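Local atomic coordinates of Non-ribosomal peptide synthetase (Streptomyces halstedii, PDB entry 3WV4), a protein that belongs to the AMP-binding (ANL) family of enzymes and is a non-ribosomal peptide synthetase protein. Residues W86-G91 / C116-V121; V92-R97 / P192-V197; A110-A115 / F247-V252. One frame throughout, in Å; residues are numbered along the deposited sequence.

Contact 1 of 3, residues W86-G91 / C116-V121; sequences WLDGKG and CRRGVV
Asp88 and Arg118 form the polar half of this contact, a salt bridge between the last turn of helix 73-89 and the loop that follows helix 106-116. The carboxylate lies at the guanidinium edge with the two planes only 13° apart, and Arg118 NE donates to the syn lone pair of Asp88 OD2 at 2.9 Å with an N-H...O angle of 163°. A weak bond from Arg118 NH2 reaches the same oxygen at 3.5 Å, so one nitrogen does most of the work. A bend at chi2 (-66°) turns the arginine chain across the aspartate at about a right angle. The other two nitrogens are held as well: Arg118 NH1, away from the aspartate, donates to Arg117 O at 3.1 Å, and NH2, beside NE, has its stronger bond to Glu186 O.

The apolar half is a meeting of branched tips, Leu87 CD1 against Val120 CG2 at 4.1 Å, both buried, to one side of the ion pair.

In the backbone, Gly91 and Gly119 end their respective helices in Schellman motifs; their positive phi suits glycine, which has no CB to strain. Gly119 N bonds to Cys116 O at 2.9 Å.

With an aspartate oxygen and two carbonyls around it, the buried guanidinium is fixed in rotation, and its charge is probably well compensated as it ties the two helix ends together.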
ATOM      1  N   TRP A  86      14.610  19.029   0.609  1.00 37.59           N
ATOM      2  CA  TRP A  86      13.718  19.843   1.372  1.00 36.46           C
ATOM      3  C   TRP A  86      13.632  19.367   2.804  1.00 41.60           C
ATOM      4  O   TRP A  86      13.588  20.178   3.717  1.00 43.19           O
ATOM      5  CB  TRP A  86      12.333  19.793   0.730  1.00 36.91           C
ATOM      6  CG  TRP A  86      11.364  20.709   1.285  1.00 34.11           C
ATOM      7  CD1 TRP A  86      11.138  21.986   0.892  1.00 34.92           C
ATOM      8  CD2 TRP A  86      10.384  20.402   2.277  1.00 35.29           C
ATOM      9  NE1 TRP A  86      10.095  22.531   1.627  1.00 36.48           N
ATOM     10  CE2 TRP A  86       9.615  21.591   2.492  1.00 34.10           C
ATOM     11  CE3 TRP A  86      10.113  19.268   3.062  1.00 32.06           C
ATOM     12  CZ2 TRP A  86       8.574  21.653   3.408  1.00 32.96           C
ATOM     13  CZ3 TRP A  86       9.058  19.325   3.973  1.00 32.68           C
ATOM     14  CH2 TRP A  86       8.322  20.518   4.165  1.00 32.83           C
ATOM     15  N   LEU A  87      13.512  18.054   3.017  1.00 42.47           N
ATOM     16  CA  LEU A  87      13.531  17.554   4.373  1.00 42.51           C
ATOM     17  C   LEU A  87      14.819  17.980   5.062  1.00 42.24           C
ATOM     18  O   LEU A  87      14.793  18.485   6.170  1.00 41.36           O
ATOM     19  CB  LEU A  87      13.410  16.026   4.403  1.00 42.60           C
ATOM     20  CG  LEU A  87      12.035  15.491   3.979  1.00 43.75           C
ATOM     21  CD1 LEU A  87      12.031  13.977   3.940  1.00 44.41           C
ATOM     22  CD2 LEU A  87      10.953  15.996   4.912  1.00 43.46           C
ATOM     23  N   ASP A  88      15.945  17.774   4.401  1.00 45.42           N
ATOM     24  CA  ASP A  88      17.234  18.145   4.957  1.00 46.82           C
ATOM     25  C   ASP A  88      17.229  19.637   5.331  1.00 46.94           C
ATOM     26  O   ASP A  88      17.698  20.022   6.398  1.00 47.57           O
ATOM     27  CB  ASP A  88      18.346  17.857   3.944  1.00 49.43           C
ATOM     28  CG  ASP A  88      18.579  16.362   3.709  1.00 49.72           C
ATOM     29  OD1 ASP A  88      18.298  15.586   4.644  1.00 50.19           O
ATOM     30  OD2 ASP A  88      19.057  15.995   2.588  1.00 46.72           O
ATOM     31  N   GLY A  89      16.676  20.457   4.449  1.00 47.06           N
ATOM     32  CA  GLY A  89      16.602  21.919   4.645  1.00 47.68           C
ATOM     33  C   GLY A  89      15.799  22.281   5.860  1.00 50.15           C
ATOM     34  O   GLY A  89      16.103  23.239   6.541  1.00 53.98           O
ATOM     35  N   LYS A  90      14.784  21.492   6.171  1.00 50.72           N
ATOM     36  CA  LYS A  90      13.931  21.749   7.343  1.00 49.35           C
ATOM     37  C   LYS A  90      14.459  21.066   8.601  1.00 46.40           C
ATOM     38  O   LYS A  90      13.846  21.144   9.647  1.00 43.80           O
ATOM     39  CB  LYS A  90      12.526  21.224   7.061  1.00 51.18           C
ATOM     40  CG  LYS A  90      11.789  21.980   5.973  1.00 51.89           C
ATOM     41  CD  LYS A  90      11.254  23.277   6.544  1.00 56.33           C
ATOM     42  CE  LYS A  90      10.440  24.042   5.527  1.00 58.74           C
ATOM     43  NZ  LYS A  90      11.348  24.882   4.725  1.00 68.56           N
ATOM     44  N   GLY A  91      15.557  20.338   8.484  1.00 43.20           N
ATOM     45  CA  GLY A  91      16.135  19.696   9.635  1.00 44.89           C
ATOM     46  C   GLY A  91      15.346  18.494  10.137  1.00 47.41           C
ATOM     47  O   GLY A  91      15.343  18.218  11.345  1.00 47.81           O
ATOM     48  N   CYS A 116      11.592   8.272   2.583  1.00 32.72           N
ATOM     49  CA  CYS A 116      12.275   6.993   2.808  1.00 32.80           C
ATOM     50  C   CYS A 116      13.818   7.113   2.655  1.00 34.38           C
ATOM     51  O   CYS A 116      14.586   6.510   3.462  1.00 31.41           O
ATOM     52  CB  CYS A 116      11.737   5.950   1.834  1.00 32.30           C
ATOM     53  SG  CYS A 116      10.112   5.302   2.308  1.00 37.83           S
ATOM     54  N   ARG A 117      14.246   7.875   1.625  1.00 32.27           N
ATOM     55  CA  ARG A 117      15.666   8.068   1.290  1.00 34.11           C
ATOM     56  C   ARG A 117      16.418   8.793   2.402  1.00 36.56           C
ATOM     57  O   ARG A 117      17.649   8.854   2.358  1.00 38.89           O
ATOM     58  CB  ARG A 117      15.829   8.927   0.045  1.00 31.96           C
ATOM     59  CG  ARG A 117      15.472   8.268  -1.256  1.00 32.53           C
ATOM     60  CD  ARG A 117      15.622   9.250  -2.415  1.00 30.93           C
ATOM     61  NE  ARG A 117      17.037   9.361  -2.758  1.00 34.12           N
ATOM     62  CZ  ARG A 117      17.833  10.386  -2.462  1.00 33.44           C
ATOM     63  NH1 ARG A 117      17.387  11.491  -1.824  1.00 30.85           N
ATOM     64  NH2 ARG A 117      19.108  10.304  -2.845  1.00 34.53           N
ATOM     65  N   ARG A 118      15.688   9.397   3.336  1.00 35.79           N
ATOM     66  CA  ARG A 118      16.281  10.044   4.496  1.00 38.13           C
ATOM     67  C   ARG A 118      15.999   9.335   5.781  1.00 38.72           C
ATOM     68  O   ARG A 118      16.234   9.884   6.846  1.00 40.53           O
ATOM     69  CB  ARG A 118      15.833  11.528   4.575  1.00 38.36           C
ATOM     70  CG  ARG A 118      16.417  12.350   3.437  1.00 41.60           C
ATOM     71  CD  ARG A 118      17.944  12.446   3.577  1.00 44.31           C
ATOM     72  NE  ARG A 118      18.613  13.145   2.467  1.00 45.48           N
ATOM     73  CZ  ARG A 118      19.258  12.556   1.464  1.00 45.05           C
ATOM     74  NH1 ARG A 118      19.295  11.233   1.338  1.00 50.31           N
ATOM     75  NH2 ARG A 118      19.832  13.306   0.542  1.00 46.26           N
ATOM     76  N   GLY A 119      15.449   8.132   5.711  1.00 39.70           N
ATOM     77  CA  GLY A 119      15.007   7.436   6.928  1.00 39.16           C
ATOM     78  C   GLY A 119      13.921   8.143   7.680  1.00 38.72           C
ATOM     79  O   GLY A 119      13.693   7.870   8.858  1.00 41.58           O
ATOM     80  N   VAL A 120      13.223   9.054   7.026  1.00 37.65           N
ATOM     81  CA  VAL A 120      12.097   9.766   7.673  1.00 35.59           C
ATOM     82  C   VAL A 120      10.851   8.888   7.502  1.00 36.05           C
ATOM     83  O   VAL A 120      10.668   8.171   6.495  1.00 35.71           O
ATOM     84  CB  VAL A 120      11.939  11.170   7.018  1.00 36.43           C
ATOM     85  CG1 VAL A 120      10.649  11.894   7.374  1.00 36.78           C
ATOM     86  CG2 VAL A 120      13.119  12.011   7.402  1.00 37.16           C
ATOM     87  N   VAL A 121       9.984   8.950   8.491  1.00 36.69           N
ATOM     88  CA  VAL A 121       8.810   8.125   8.541  1.00 36.01           C
ATOM     89  C   VAL A 121       7.576   8.813   7.991  1.00 34.20           C
ATOM     90  O   VAL A 121       7.124   9.812   8.534  1.00 38.12           O
ATOM     91  CB  VAL A 121       8.537   7.654   9.980  1.00 38.96           C
ATOM     92  CG1 VAL A 121       7.424   6.612   9.968  1.00 38.65           C
ATOM     93  CG2 VAL A 121       9.809   7.058  10.558  1.00 38.87           C
TER

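Contact 2 of 3, residues V92-R97 / P192-V197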
ATOM      1  N   VAL A  92      14.671  17.778   9.232  1.00 46.40           N
ATOM      2  CA  VAL A  92      13.872  16.625   9.633  1.00 50.27           C
ATOM      3  C   VAL A  92      14.826  15.478   9.532  1.00 48.10           C
ATOM      4  O   VAL A  92      15.398  15.278   8.519  1.00 51.19           O
ATOM      5  CB  VAL A  92      12.652  16.386   8.713  1.00 50.62           C
ATOM      6  CG1 VAL A  92      11.948  15.124   9.117  1.00 51.51           C
ATOM      7  CG2 VAL A  92      11.686  17.538   8.780  1.00 50.77           C
ATOM      8  N   ALA A  93      14.976  14.725  10.597  1.00 51.55           N
ATOM      9  CA  ALA A  93      16.081  13.802  10.693  1.00 54.07           C
ATOM     10  C   ALA A  93      15.594  12.364  10.712  1.00 50.59           C
ATOM     11  O   ALA A  93      14.396  12.080  10.893  1.00 49.09           O
ATOM     12  CB  ALA A  93      16.917  14.115  11.940  1.00 54.72           C
ATOM     13  N   ARG A  94      16.554  11.466  10.548  1.00 46.32           N
ATOM     14  CA  ARG A  94      16.301  10.044  10.569  1.00 46.10           C
ATOM     15  C   ARG A  94      15.426   9.666  11.726  1.00 46.50           C
ATOM     16  O   ARG A  94      15.676  10.068  12.844  1.00 48.42           O
ATOM     17  CB  ARG A  94      17.623   9.308  10.683  1.00 50.83           C
ATOM     18  CG  ARG A  94      17.520   7.809  10.484  1.00 53.12           C
ATOM     19  CD  ARG A  94      18.901   7.217  10.542  1.00 58.08           C
ATOM     20  NE  ARG A  94      18.824   5.765  10.633  1.00 64.57           N
ATOM     21  CZ  ARG A  94      19.815   4.971  11.016  1.00 65.93           C
ATOM     22  NH1 ARG A  94      20.982   5.479  11.369  1.00 68.99           N
ATOM     23  NH2 ARG A  94      19.634   3.655  11.067  1.00 67.88           N
ATOM     24  N   GLY A  95      14.371   8.918  11.461  1.00 43.09           N
ATOM     25  CA  GLY A  95      13.529   8.387  12.538  1.00 45.65           C
ATOM     26  C   GLY A  95      12.355   9.264  12.885  1.00 44.00           C
ATOM     27  O   GLY A  95      11.416   8.816  13.523  1.00 42.38           O
ATOM     28  N   GLU A  96      12.391  10.517  12.443  1.00 44.11           N
ATOM     29  CA  GLU A  96      11.321  11.471  12.767  1.00 43.89           C
ATOM     30  C   GLU A  96      10.192  11.263  11.790  1.00 42.19           C
ATOM     31  O   GLU A  96      10.419  10.770  10.673  1.00 36.25           O
ATOM     32  CB  GLU A  96      11.844  12.912  12.739  1.00 46.75           C
ATOM     33  CG  GLU A  96      12.951  13.153  13.782  1.00 50.97           C
ATOM     34  CD  GLU A  96      13.269  14.631  14.000  1.00 55.95           C
ATOM     35  OE1 GLU A  96      13.530  15.356  13.003  1.00 56.20           O
ATOM     36  OE2 GLU A  96      13.242  15.067  15.177  1.00 60.19           O
ATOM     37  N   ARG A  97       8.981  11.638  12.204  1.00 38.51           N
ATOM     38  CA  ARG A  97       7.798  11.431  11.402  1.00 37.93           C
ATOM     39  C   ARG A  97       7.386  12.700  10.667  1.00 39.66           C
ATOM     40  O   ARG A  97       7.603  13.823  11.158  1.00 40.53           O
ATOM     41  CB  ARG A  97       6.600  10.962  12.254  1.00 38.29           C
ATOM     42  CG  ARG A  97       6.580   9.499  12.716  1.00 38.16           C
ATOM     43  CD  ARG A  97       7.625   9.191  13.768  1.00 40.83           C
ATOM     44  NE  ARG A  97       7.484  10.066  14.943  1.00 43.84           N
ATOM     45  CZ  ARG A  97       8.464  10.363  15.780  1.00 44.88           C
ATOM     46  NH1 ARG A  97       9.651   9.835  15.611  1.00 46.59           N
ATOM     47  NH2 ARG A  97       8.237  11.169  16.815  1.00 49.19           N
ATOM     48  N   PRO A 192      17.708  -1.218   7.109  1.00 43.58           N
ATOM     49  CA  PRO A 192      16.526  -1.981   6.739  1.00 40.82           C
ATOM     50  C   PRO A 192      15.537  -2.128   7.873  1.00 41.12           C
ATOM     51  O   PRO A 192      14.349  -2.399   7.615  1.00 35.76           O
ATOM     52  CB  PRO A 192      17.100  -3.332   6.386  1.00 41.55           C
ATOM     53  CG  PRO A 192      18.427  -2.964   5.760  1.00 43.63           C
ATOM     54  CD  PRO A 192      18.942  -1.850   6.609  1.00 42.47           C
ATOM     55  N   GLU A 193      16.014  -1.965   9.116  1.00 42.31           N
ATOM     56  CA  GLU A 193      15.143  -2.081  10.281  1.00 40.78           C
ATOM     57  C   GLU A 193      14.495  -0.783  10.637  1.00 38.44           C
ATOM     58  O   GLU A 193      13.655  -0.750  11.491  1.00 38.19           O
ATOM     59  CB  GLU A 193      15.938  -2.589  11.474  1.00 45.20           C
ATOM     60  CG  GLU A 193      16.393  -4.038  11.305  1.00 48.41           C
ATOM     61  CD  GLU A 193      17.447  -4.466  12.322  1.00 51.99           C
ATOM     62  OE1 GLU A 193      17.118  -4.587  13.511  1.00 54.83           O
ATOM     63  OE2 GLU A 193      18.607  -4.668  11.920  1.00 53.12           O
ATOM     64  N   ASP A 194      14.896   0.309  10.004  1.00 40.00           N
ATOM     65  CA  ASP A 194      14.259   1.607  10.271  1.00 39.64           C
ATOM     66  C   ASP A 194      12.822   1.614   9.810  1.00 38.71           C
ATOM     67  O   ASP A 194      12.466   1.057   8.766  1.00 38.83           O
ATOM     68  CB  ASP A 194      14.975   2.737   9.542  1.00 42.79           C
ATOM     69  CG  ASP A 194      16.311   3.104  10.182  1.00 45.26           C
ATOM     70  OD1 ASP A 194      16.576   2.732  11.331  1.00 46.29           O
ATOM     71  OD2 ASP A 194      17.099   3.788   9.511  1.00 46.35           O
ATOM     72  N   LEU A 195      11.994   2.259  10.609  1.00 40.41           N
ATOM     73  CA  LEU A 195      10.621   2.540  10.249  1.00 39.46           C
ATOM     74  C   LEU A 195      10.531   3.387   8.998  1.00 36.21           C
ATOM     75  O   LEU A 195      11.240   4.374   8.865  1.00 38.87           O
ATOM     76  CB  LEU A 195       9.916   3.261  11.387  1.00 39.56           C
ATOM     77  CG  LEU A 195       9.784   2.464  12.683  1.00 40.50           C
ATOM     78  CD1 LEU A 195       8.808   3.205  13.592  1.00 42.97           C
ATOM     79  CD2 LEU A 195       9.272   1.065  12.373  1.00 42.08           C
ATOM     80  N   ALA A 196       9.654   2.980   8.087  1.00 34.18           N
ATOM     81  CA  ALA A 196       9.395   3.724   6.860  1.00 32.63           C
ATOM     82  C   ALA A 196       7.988   4.310   6.831  1.00 32.39           C
ATOM     83  O   ALA A 196       7.771   5.439   6.331  1.00 32.09           O
ATOM     84  CB  ALA A 196       9.587   2.797   5.668  1.00 33.57           C
ATOM     85  N   VAL A 197       7.007   3.558   7.337  1.00 30.72           N
ATOM     86  CA  VAL A 197       5.615   4.006   7.310  1.00 28.52           C
ATOM     87  C   VAL A 197       4.899   3.695   8.599  1.00 31.07           C
ATOM     88  O   VAL A 197       5.180   2.656   9.233  1.00 30.22           O
ATOM     89  CB  VAL A 197       4.860   3.297   6.162  1.00 29.70           C
ATOM     90  CG1 VAL A 197       3.453   3.776   5.957  1.00 30.73           C
ATOM     91  CG2 VAL A 197       5.587   3.383   4.822  1.00 27.93           C
TER
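The guanidinium of Arg94 meets the carboxylate of Asp194 at an edge: Asp194 CG lies in the guanidinium plane, beside the side that carries NE and NH2. The two planes are turned 57° apart, so this is not the flat, two-oxygen pairing often drawn for such ions. Both nitrogens converge instead on one oxygen. Arg94 NE reaches Asp194 OD2 at 2.9 Å, on the syn side but 28° out of the carboxylate plane, while Arg94 NH2 uses the syn lone pair of Asp194 OD2 at 3.0 Å. The other oxygen, Asp194 OD1, receives a weak bond from Arg94 NH2, 3.2 Å long.

An arginine suits the exposed turn because its chain is long: with CG anti to the backbone N (chi1 -170°) and the rest extended, it spans the gap to the short aspartate, which it crosses at about a right angle. Ser191 N also donates to Asp194 OD2.

The base of the arginine is a type II turn, closed by Glu96 N to Ala93 O at 3.0 Å. Gly95 fills the turn position where a CB would jam against the preceding carbonyl. Glu96 OE1 braces the turn further by accepting from Ala93 N at 2.9 Å, and it also pairs with Arg144.

Concentrating its donors on one carboxylate oxygen, the surface ion pair clamps the loop before strand 97-101 to the approach of strand 195-200.

Contact 3 of 3, residues A110-A115 / F247-V252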
ATOM      1  N   ALA A 110       6.402  11.168  -4.480  1.00 30.16           N
ATOM      2  CA  ALA A 110       7.683  11.825  -4.285  1.00 29.02           C
ATOM      3  C   ALA A 110       7.936  12.140  -2.824  1.00 29.24           C
ATOM      4  O   ALA A 110       9.079  11.973  -2.343  1.00 29.96           O
ATOM      5  CB  ALA A 110       7.770  13.099  -5.138  1.00 30.09           C
ATOM      6  N   VAL A 111       6.880  12.535  -2.098  1.00 28.34           N
ATOM      7  CA  VAL A 111       6.981  12.749  -0.656  1.00 27.41           C
ATOM      8  C   VAL A 111       7.333  11.427   0.034  1.00 27.93           C
ATOM      9  O   VAL A 111       8.256  11.339   0.835  1.00 30.25           O
ATOM     10  CB  VAL A 111       5.703  13.344  -0.082  1.00 28.91           C
ATOM     11  CG1 VAL A 111       5.778  13.393   1.423  1.00 29.50           C
ATOM     12  CG2 VAL A 111       5.489  14.748  -0.623  1.00 29.52           C
ATOM     13  N   PHE A 112       6.635  10.383  -0.335  1.00 27.11           N
ATOM     14  CA  PHE A 112       6.885   9.060   0.207  1.00 27.05           C
ATOM     15  C   PHE A 112       8.339   8.631  -0.019  1.00 25.81           C
ATOM     16  O   PHE A 112       9.091   8.330   0.909  1.00 24.94           O
ATOM     17  CB  PHE A 112       5.887   8.092  -0.430  1.00 25.94           C
ATOM     18  CG  PHE A 112       6.130   6.683  -0.091  1.00 28.10           C
ATOM     19  CD1 PHE A 112       6.301   6.310   1.204  1.00 30.01           C
ATOM     20  CD2 PHE A 112       6.277   5.730  -1.080  1.00 29.70           C
ATOM     21  CE1 PHE A 112       6.540   4.981   1.534  1.00 30.43           C
ATOM     22  CE2 PHE A 112       6.566   4.415  -0.769  1.00 30.35           C
ATOM     23  CZ  PHE A 112       6.676   4.036   0.534  1.00 29.90           C
ATOM     24  N   TYR A 113       8.763   8.628  -1.258  1.00 27.86           N
ATOM     25  CA  TYR A 113      10.116   8.140  -1.546  1.00 28.50           C
ATOM     26  C   TYR A 113      11.210   9.038  -1.002  1.00 30.68           C
ATOM     27  O   TYR A 113      12.242   8.529  -0.484  1.00 28.65           O
ATOM     28  CB  TYR A 113      10.298   7.919  -3.030  1.00 28.63           C
ATOM     29  CG  TYR A 113       9.713   6.593  -3.541  1.00 29.00           C
ATOM     30  CD1 TYR A 113      10.066   5.364  -2.954  1.00 30.00           C
ATOM     31  CD2 TYR A 113       8.820   6.575  -4.588  1.00 28.11           C
ATOM     32  CE1 TYR A 113       9.513   4.164  -3.392  1.00 28.34           C
ATOM     33  CE2 TYR A 113       8.263   5.379  -5.016  1.00 27.80           C
ATOM     34  CZ  TYR A 113       8.632   4.181  -4.409  1.00 27.63           C
ATOM     35  OH  TYR A 113       8.139   3.007  -4.875  1.00 29.71           O
ATOM     36  N   GLY A 114      11.001  10.364  -1.080  1.00 31.54           N
ATOM     37  CA  GLY A 114      12.037  11.295  -0.623  1.00 31.61           C
ATOM     38  C   GLY A 114      12.216  11.126   0.872  1.00 31.80           C
ATOM     39  O   GLY A 114      13.341  11.220   1.400  1.00 31.46           O
ATOM     40  N   ALA A 115      11.105  10.864   1.574  1.00 31.11           N
ATOM     41  CA  ALA A 115      11.189  10.604   3.011  1.00 31.22           C
ATOM     42  C   ALA A 115      11.878   9.305   3.341  1.00 33.78           C
ATOM     43  O   ALA A 115      12.690   9.228   4.282  1.00 37.65           O
ATOM     44  CB  ALA A 115       9.836  10.611   3.612  1.00 32.98           C
ATOM     45  N   PHE A 247      -3.323  -0.418   0.644  1.00 36.50           N
ATOM     46  CA  PHE A 247      -3.694  -1.075  -0.593  1.00 36.29           C
ATOM     47  C   PHE A 247      -3.079  -0.309  -1.752  1.00 33.76           C
ATOM     48  O   PHE A 247      -2.280  -0.857  -2.491  1.00 34.93           O
ATOM     49  CB  PHE A 247      -5.235  -1.214  -0.709  1.00 40.46           C
ATOM     50  CG  PHE A 247      -5.696  -2.178  -1.783  1.00 45.30           C
ATOM     51  CD1 PHE A 247      -4.814  -3.109  -2.379  1.00 47.63           C
ATOM     52  CD2 PHE A 247      -7.024  -2.191  -2.194  1.00 45.79           C
ATOM     53  CE1 PHE A 247      -5.252  -3.987  -3.349  1.00 44.59           C
ATOM     54  CE2 PHE A 247      -7.465  -3.099  -3.154  1.00 42.28           C
ATOM     55  CZ  PHE A 247      -6.586  -3.974  -3.737  1.00 44.66           C
ATOM     56  N   GLY A 248      -3.372   0.979  -1.855  1.00 32.57           N
ATOM     57  CA  GLY A 248      -2.764   1.808  -2.900  1.00 33.10           C
ATOM     58  C   GLY A 248      -1.260   2.008  -2.748  1.00 32.68           C
ATOM     59  O   GLY A 248      -0.526   2.072  -3.733  1.00 34.79           O
ATOM     60  N   LEU A 249      -0.795   2.121  -1.528  1.00 29.46           N
ATOM     61  CA  LEU A 249       0.630   2.289  -1.298  1.00 32.37           C
ATOM     62  C   LEU A 249       1.477   1.184  -1.951  1.00 29.02           C
ATOM     63  O   LEU A 249       2.536   1.446  -2.506  1.00 27.95           O
ATOM     64  CB  LEU A 249       0.907   2.321   0.217  1.00 35.35           C
ATOM     65  CG  LEU A 249       1.946   3.247   0.891  1.00 40.13           C
ATOM     66  CD1 LEU A 249       2.868   2.530   1.870  1.00 38.78           C
ATOM     67  CD2 LEU A 249       2.731   4.126  -0.064  1.00 40.38           C
ATOM     68  N   TYR A 250       1.000  -0.048  -1.843  1.00 27.54           N
ATOM     69  CA  TYR A 250       1.728  -1.193  -2.349  1.00 28.70           C
ATOM     70  C   TYR A 250       1.580  -1.328  -3.825  1.00 28.72           C
ATOM     71  O   TYR A 250       2.348  -2.049  -4.483  1.00 27.89           O
ATOM     72  CB  TYR A 250       1.316  -2.490  -1.666  1.00 27.65           C
ATOM     73  CG  TYR A 250       2.044  -2.713  -0.373  1.00 27.37           C
ATOM     74  CD1 TYR A 250       3.063  -3.610  -0.280  1.00 27.41           C
ATOM     75  CD2 TYR A 250       1.703  -1.979   0.743  1.00 27.77           C
ATOM     76  CE1 TYR A 250       3.700  -3.824   0.928  1.00 29.41           C
ATOM     77  CE2 TYR A 250       2.327  -2.154   1.953  1.00 29.46           C
ATOM     78  CZ  TYR A 250       3.338  -3.075   2.053  1.00 29.66           C
ATOM     79  OH  TYR A 250       3.976  -3.258   3.249  1.00 30.10           O
ATOM     80  N   LYS A 251       0.595  -0.643  -4.368  1.00 27.37           N
ATOM     81  CA  LYS A 251       0.530  -0.568  -5.807  1.00 26.88           C
ATOM     82  C   LYS A 251       1.590   0.410  -6.287  1.00 26.91           C
ATOM     83  O   LYS A 251       2.198   0.171  -7.316  1.00 26.11           O
ATOM     84  CB  LYS A 251      -0.937  -0.385  -6.297  1.00 26.96           C
ATOM     85  CG  LYS A 251      -1.840  -1.695  -6.094  1.00 25.89           C
ATOM     86  CD  LYS A 251      -1.180  -3.129  -5.635  1.00 24.40           C
ATOM     87  CE  LYS A 251      -1.522  -3.627  -4.195  1.00 24.56           C
ATOM     88  NZ  LYS A 251      -1.818  -5.128  -3.850  1.00 25.35           N
ATOM     89  N   VAL A 252       1.906   1.437  -5.494  1.00 28.63           N
ATOM     90  CA  VAL A 252       3.085   2.314  -5.789  1.00 28.76           C
ATOM     91  C   VAL A 252       4.379   1.483  -5.702  1.00 29.53           C
ATOM     92  O   VAL A 252       5.229   1.544  -6.579  1.00 26.54           O
ATOM     93  CB  VAL A 252       3.224   3.449  -4.767  1.00 29.77           C
ATOM     94  CG1 VAL A 252       4.496   4.254  -5.016  1.00 30.87           C
ATOM     95  CG2 VAL A 252       2.017   4.350  -4.773  1.00 30.94           C
TER
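Phe112, on helix 106-116, presents one ring face to Leu249 of helix 246-258. The side chains come from opposite directions, and Leu249 CD2 stands 3.9 Å from the centroid of the Phe112 ring, only 10° off its normal, a well-centred CH-pi contact. Its distances to the ring atoms are correspondingly even, 3.9 Å to Phe112 CE2 and 4.0 Å to Phe112 CZ. With CG anti to the backbone N (chi1 173°), the ring is carried to the side where Leu249 meets its face. A flat aromatic suits this place, since it offers a broad surface for a single methyl to sit on.

Tyr113, the next residue, slides past Val252 in the opposite direction. Val252 CG1 approaches the ring obliquely, 3.9 Å from Tyr113 CE2, and lies equally far from Tyr113 OH. The valine branch thus packs along the outer end of the ring, while the hydroxyl bonds to Thr256 OG1, one turn further along helix 246-258. Phe112 CD2 lies over the centre of the tyrosine ring, so the two neighbouring side chains pack on each other.

Farther on, Gly114 O accepts from Ser84 OG, tying this helix to helix 73-89.

No hydrogen bond joins the two segments themselves; dispersion and CH-pi forces hold these buried helix faces together, and the bond to Thr256 probably offsets the cost of burying the tyrosine hydroxyl.

Overall arrangement
From the N terminus, helix 73-89 opens contact 1, and the turn 92-97 just after it opens contact 2. Helix 106-116 opens contact 3; contact 1 then closes at 116-121, after 24 intervening residues. Contact 2 closes at 192-197 and contact 3 at 247-252, each later than the last, so all three cross rather than nest. Parallel neighbours 97-101 and 121-124, joined through helix 106-116, form a beta-alpha-beta unit that the contacts tie to helix 73-89, strand 195-200 and helix 246-258. Junctions include probable hydrogen bonds from Val121 N to Glu96 O and Val120 N to Ala115 O, with Leu87 CD1 packed on Ala115 and Val197 CG2 on Phe112 CE1.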